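Local atomic coordinates of VESB protease (Vibrio cholerae, PDB entry 4LK4), a protein that is probably a secreted serine endopeptidase of the trypsin-like S1 family, cutting peptide bonds in other proteins, with an Ig-like domain following the protease domain. Residues Phe285-Cys299 / Glu309-His321. The protein carries 1 engineered substitution. Numbering follows the deposited sequence.
Sequences FSSLPADFSVLSDGC and ESCSVEVAVDAQH
S293 and A316 form an antiparallel hydrogen-bonded pair: S293 N donates a hydrogen bond to A316 O (3.1 Å), and A316 N donates one back to S293 O. Two residues further along, past the non-hydrogen-bonded pair of F292 and V317, D318 N bonds to D291 O at 3.0 Å. Beyond V294 the register slips by one residue in a classic beta bulge, where L295 and S296 both face E314. E314 O is approached twice, by S296 N in the carbonyl plane on a lone pair and by L295 N through a weak, bent bond. E314 N completes the pair with a nearly straight bond to S296 O (2.7 Å, 174° at the hydrogen). Strand 292-297 is an edge strand, within this chain, of the sheet in the Ig-like domain; the far edge of 310-319 pairs with strand 262-272. Toward the sandwich interior, F292 holds CG anti to its backbone N (chi1 178°), which carries CZ to 3.8 Å from V315 CG1, while L288 CD1 lies over one ring face. The F285 ring, with V294 CG2 over one face, meets V313 CG1 at 4.0 Å. On the other face of the sheet, L295 CG rests on A316 CB. D297 occupies the N-cap position of helix 298-302; its OD1 caps a backbone N just beyond C299 and touches V313 CG2, and OD2 is held by Y280 OH. G298 N adds a weak bond to the carbonyl O of S312, a residue whose OG is hydrogen-bonded to T269 OG1. The C299-C311 disulfide (chi3 83°) ties the start of this helix covalently to strand 310-319, with C299 SG 4.1 Å from V313 CG2.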
loop_
_atom_site.group_PDB
_atom_site.type_symbol
_atom_site.label_atom_id
_atom_site.label_comp_id
_atom_site.label_asym_id
_atom_site.label_seq_id
_atom_site.Cartn_x
_atom_site.Cartn_y
_atom_site.Cartn_z
ATOM N N PHE A 285 -15.401 -14.834 12.785
ATOM C CA PHE A 285 -16.404 -14.149 13.596
ATOM C C PHE A 285 -16.484 -14.665 15.029
ATOM O O PHE A 285 -16.635 -13.861 15.943
ATOM C CB PHE A 285 -17.786 -14.252 12.956
ATOM C CG PHE A 285 -17.914 -13.497 11.671
ATOM C CD1 PHE A 285 -17.368 -12.225 11.533
ATOM C CD2 PHE A 285 -18.605 -14.047 10.602
ATOM C CE1 PHE A 285 -17.511 -11.517 10.349
ATOM C CE2 PHE A 285 -18.751 -13.342 9.415
ATOM C CZ PHE A 285 -18.197 -12.071 9.289
ATOM N N SER A 286 -16.369 -15.986 15.211
ATOM C CA SER A 286 -16.290 -16.613 16.549
ATOM C C SER A 286 -15.302 -15.942 17.492
ATOM O O SER A 286 -15.616 -15.671 18.641
ATOM C CB SER A 286 -15.861 -18.076 16.422
ATOM O OG SER A 286 -16.926 -18.867 15.941
ATOM N N SER A 287 -14.095 -15.697 16.997
ATOM C CA SER A 287 -13.022 -15.151 17.826
ATOM C C SER A 287 -13.312 -13.766 18.432
ATOM O O SER A 287 -12.664 -13.396 19.404
ATOM C CB SER A 287 -11.712 -15.091 17.027
ATOM O OG SER A 287 -11.775 -14.067 16.044
ATOM N N LEU A 288 -14.255 -13.003 17.875
ATOM C CA LEU A 288 -14.525 -11.644 18.364
ATOM C C LEU A 288 -15.484 -11.627 19.554
ATOM O O LEU A 288 -16.247 -12.588 19.745
ATOM C CB LEU A 288 -15.076 -10.781 17.229
ATOM C CG LEU A 288 -14.049 -10.507 16.130
ATOM C CD1 LEU A 288 -14.714 -9.802 14.960
ATOM C CD2 LEU A 288 -12.875 -9.702 16.682
ATOM N N PRO A 289 -15.454 -10.540 20.368
ATOM C CA PRO A 289 -16.289 -10.521 21.589
ATOM C C PRO A 289 -17.799 -10.372 21.355
ATOM O O PRO A 289 -18.277 -10.361 20.203
ATOM C CB PRO A 289 -15.759 -9.321 22.398
ATOM C CG PRO A 289 -14.639 -8.728 21.630
ATOM C CD PRO A 289 -14.537 -9.387 20.287
ATOM N N ALA A 290 -18.516 -10.250 22.469
ATOM C CA ALA A 290 -19.967 -10.090 22.489
ATOM C C ALA A 290 -20.433 -8.746 21.945
ATOM O O ALA A 290 -21.522 -8.654 21.403
ATOM C CB ALA A 290 -20.480 -10.271 23.899
ATOM N N ASP A 291 -19.615 -7.709 22.103
ATOM C CA ASP A 291 -19.867 -6.419 21.457
ATOM C C ASP A 291 -20.119 -6.559 19.957
ATOM O O ASP A 291 -20.911 -5.823 19.372
ATOM C CB ASP A 291 -18.646 -5.506 21.594
ATOM C CG ASP A 291 -18.329 -5.139 23.022
ATOM O OD1 ASP A 291 -19.260 -5.037 23.838
ATOM O OD2 ASP A 291 -17.133 -4.929 23.315
ATOM N N PHE A 292 -19.392 -7.471 19.324
ATOM C CA PHE A 292 -19.440 -7.611 17.882
ATOM C C PHE A 292 -20.505 -8.624 17.521
ATOM O O PHE A 292 -20.734 -9.558 18.253
ATOM C CB PHE A 292 -18.074 -8.042 17.370
ATOM C CG PHE A 292 -18.022 -8.261 15.899
ATOM C CD1 PHE A 292 -18.360 -9.492 15.360
ATOM C CD2 PHE A 292 -17.620 -7.242 15.049
ATOM C CE1 PHE A 292 -18.314 -9.703 13.996
ATOM C CE2 PHE A 292 -17.564 -7.446 13.682
ATOM C CZ PHE A 292 -17.914 -8.679 13.157
ATOM N N SER A 293 -21.175 -8.403 16.403
ATOM C CA SER A 293 -22.226 -9.293 15.948
ATOM C C SER A 293 -22.370 -9.173 14.431
ATOM O O SER A 293 -22.001 -8.157 13.848
ATOM C CB SER A 293 -23.550 -8.995 16.681
ATOM O OG SER A 293 -23.874 -7.600 16.727
ATOM N N VAL A 294 -22.869 -10.230 13.798
ATOM C CA VAL A 294 -23.121 -10.249 12.362
ATOM C C VAL A 294 -24.616 -10.161 12.122
ATOM O O VAL A 294 -25.325 -11.116 12.344
ATOM C CB VAL A 294 -22.619 -11.561 11.725
ATOM C CG1 VAL A 294 -22.925 -11.594 10.226
ATOM C CG2 VAL A 294 -21.138 -11.728 11.984
ATOM N N LEU A 295 -25.109 -9.029 11.653
ATOM C CA LEU A 295 -26.543 -8.904 11.409
ATOM C C LEU A 295 -26.990 -9.687 10.189
ATOM O O LEU A 295 -28.105 -10.159 10.131
ATOM C CB LEU A 295 -26.922 -7.441 11.227
ATOM C CG LEU A 295 -26.511 -6.531 12.381
ATOM C CD1 LEU A 295 -27.163 -5.168 12.217
ATOM C CD2 LEU A 295 -26.867 -7.149 13.727
ATOM N N SER A 296 -26.110 -9.817 9.214
ATOM C CA SER A 296 -26.453 -10.400 7.929
ATOM C C SER A 296 -25.150 -10.854 7.286
ATOM O O SER A 296 -24.199 -10.097 7.262
ATOM C CB SER A 296 -27.116 -9.340 7.045
ATOM O OG SER A 296 -27.845 -9.946 5.992
ATOM N N ASP A 297 -25.108 -12.097 6.809
ATOM C CA ASP A 297 -23.954 -12.639 6.102
ATOM C C ASP A 297 -24.415 -13.131 4.742
ATOM O O ASP A 297 -24.768 -14.290 4.583
ATOM C CB ASP A 297 -23.315 -13.780 6.899
ATOM C CG ASP A 297 -22.062 -14.365 6.223
ATOM O OD1 ASP A 297 -21.737 -14.048 5.063
ATOM O OD2 ASP A 297 -21.391 -15.170 6.876
ATOM N N GLY A 298 -24.407 -12.229 3.769
ATOM C CA GLY A 298 -24.750 -12.565 2.399
ATOM C C GLY A 298 -23.862 -13.637 1.803
ATOM O O GLY A 298 -24.309 -14.425 0.977
ATOM N N CYS A 299 -22.599 -13.682 2.215
ATOM C CA CYS A 299 -21.685 -14.654 1.643
ATOM C C CYS A 299 -22.112 -16.060 2.022
ATOM O O CYS A 299 -21.900 -16.990 1.251
ATOM C CB CYS A 299 -20.249 -14.397 2.069
ATOM S SG CYS A 299 -19.610 -12.801 1.517
ATOM N N GLU A 309 -18.919 -11.735 -9.292
ATOM C CA GLU A 309 -19.954 -11.849 -8.279
ATOM C C GLU A 309 -19.502 -11.305 -6.909
ATOM O O GLU A 309 -18.355 -11.451 -6.500
ATOM C CB GLU A 309 -20.461 -13.292 -8.166
ATOM C CG GLU A 309 -21.602 -13.647 -9.113
ATOM C CD GLU A 309 -22.392 -14.880 -8.655
ATOM O OE1 GLU A 309 -23.645 -14.840 -8.676
ATOM O OE2 GLU A 309 -21.766 -15.888 -8.258
ATOM N N SER A 310 -20.453 -10.671 -6.226
ATOM C CA SER A 310 -20.248 -10.019 -4.942
ATOM C C SER A 310 -21.126 -10.662 -3.891
ATOM O O SER A 310 -22.205 -11.156 -4.187
ATOM C CB SER A 310 -20.676 -8.555 -5.031
ATOM O OG SER A 310 -19.718 -7.781 -5.705
ATOM N N CYS A 311 -20.658 -10.625 -2.656
ATOM C CA CYS A 311 -21.497 -10.919 -1.518
ATOM C C CYS A 311 -21.120 -9.935 -0.454
ATOM O O CYS A 311 -20.006 -9.426 -0.436
ATOM C CB CYS A 311 -21.317 -12.357 -1.011
ATOM S SG CYS A 311 -19.640 -12.811 -0.517
ATOM N N SER A 312 -22.063 -9.660 0.426
ATOM C CA SER A 312 -21.883 -8.647 1.428
ATOM C C SER A 312 -22.179 -9.223 2.780
ATOM O O SER A 312 -22.927 -10.195 2.915
ATOM C CB SER A 312 -22.799 -7.459 1.151
ATOM O OG SER A 312 -22.567 -6.947 -0.153
ATOM N N VAL A 313 -21.589 -8.597 3.777
ATOM C CA VAL A 313 -21.767 -8.963 5.148
ATOM C C VAL A 313 -22.077 -7.680 5.881
ATOM O O VAL A 313 -21.489 -6.638 5.584
ATOM C CB VAL A 313 -20.457 -9.553 5.671
ATOM C CG1 VAL A 313 -20.434 -9.562 7.186
ATOM C CG2 VAL A 313 -20.265 -10.959 5.125
ATOM N N GLU A 314 -22.993 -7.743 6.835
ATOM C CA GLU A 314 -23.408 -6.546 7.575
ATOM C C GLU A 314 -23.150 -6.776 9.060
ATOM O O GLU A 314 -23.749 -7.653 9.675
ATOM C CB GLU A 314 -24.865 -6.227 7.285
ATOM C CG GLU A 314 -25.277 -4.781 7.531
ATOM C CD GLU A 314 -26.807 -4.594 7.621
ATOM O OE1 GLU A 314 -27.599 -5.591 7.614
ATOM O OE2 GLU A 314 -27.225 -3.424 7.717
ATOM N N VAL A 315 -22.214 -6.016 9.620
ATOM C CA VAL A 315 -21.766 -6.252 10.981
ATOM C C VAL A 315 -22.141 -5.114 11.873
ATOM O O VAL A 315 -22.400 -4.020 11.408
ATOM C CB VAL A 315 -20.245 -6.469 11.073
ATOM C CG1 VAL A 315 -19.829 -7.558 10.103
ATOM C CG2 VAL A 315 -19.466 -5.191 10.822
ATOM N N ALA A 316 -22.150 -5.393 13.165
ATOM C CA ALA A 316 -22.524 -4.403 14.142
ATOM C C ALA A 316 -21.653 -4.432 15.386
ATOM O O ALA A 316 -21.018 -5.433 15.702
ATOM C CB ALA A 316 -23.992 -4.565 14.519
ATOM N N VAL A 317 -21.638 -3.300 16.077
ATOM C CA VAL A 317 -20.954 -3.151 17.342
ATOM C C VAL A 317 -21.896 -2.437 18.286
ATOM O O VAL A 317 -22.376 -1.347 17.983
ATOM C CB VAL A 317 -19.661 -2.323 17.208
ATOM C CG1 VAL A 317 -19.089 -2.004 18.586
ATOM C CG2 VAL A 317 -18.645 -3.071 16.368
ATOM N N ASP A 318 -22.150 -3.066 19.426
ATOM C CA ASP A 318 -22.964 -2.491 20.484
ATOM C C ASP A 318 -21.981 -1.810 21.418
ATOM O O ASP A 318 -21.422 -2.436 22.319
ATOM C CB ASP A 318 -23.766 -3.594 21.199
ATOM C CG ASP A 318 -24.803 -3.047 22.175
ATOM O OD1 ASP A 318 -25.204 -1.867 22.039
ATOM O OD2 ASP A 318 -25.242 -3.809 23.068
ATOM N N ALA A 319 -21.726 -0.536 21.156
ATOM C CA ALA A 319 -20.803 0.242 21.965
ATOM C C ALA A 319 -21.542 0.780 23.171
ATOM O O ALA A 319 -22.355 1.706 23.054
ATOM C CB ALA A 319 -20.220 1.384 21.159
ATOM N N GLN A 320 -21.271 0.184 24.325
ATOM C CA GLN A 320 -21.922 0.579 25.564
ATOM C C GLN A 320 -20.941 1.200 26.560
ATOM O O GLN A 320 -21.369 1.691 27.599
ATOM C CB GLN A 320 -22.645 -0.627 26.170
ATOM C CG GLN A 320 -23.813 -1.130 25.322
ATOM C CD GLN A 320 -25.038 -0.200 25.347
ATOM O OE1 GLN A 320 -25.778 -0.148 26.343
ATOM N NE2 GLN A 320 -25.270 0.522 24.242
ATOM N N HIS A 321 -19.643 1.193 26.240
ATOM C CA HIS A 321 -18.618 1.827 27.070
ATOM C C HIS A 321 -17.910 2.933 26.318
ATOM O O HIS A 321 -18.062 3.089 25.101
ATOM C CB HIS A 321 -17.554 0.817 27.491
ATOM C CG HIS A 321 -18.097 -0.367 28.212
ATOM N ND1 HIS A 321 -18.455 -1.532 27.567
ATOM C CD2 HIS A 321 -18.341 -0.569 29.526
ATOM C CE1 HIS A 321 -18.904 -2.399 28.454
ATOM N NE2 HIS A 321 -18.844 -1.840 29.650
#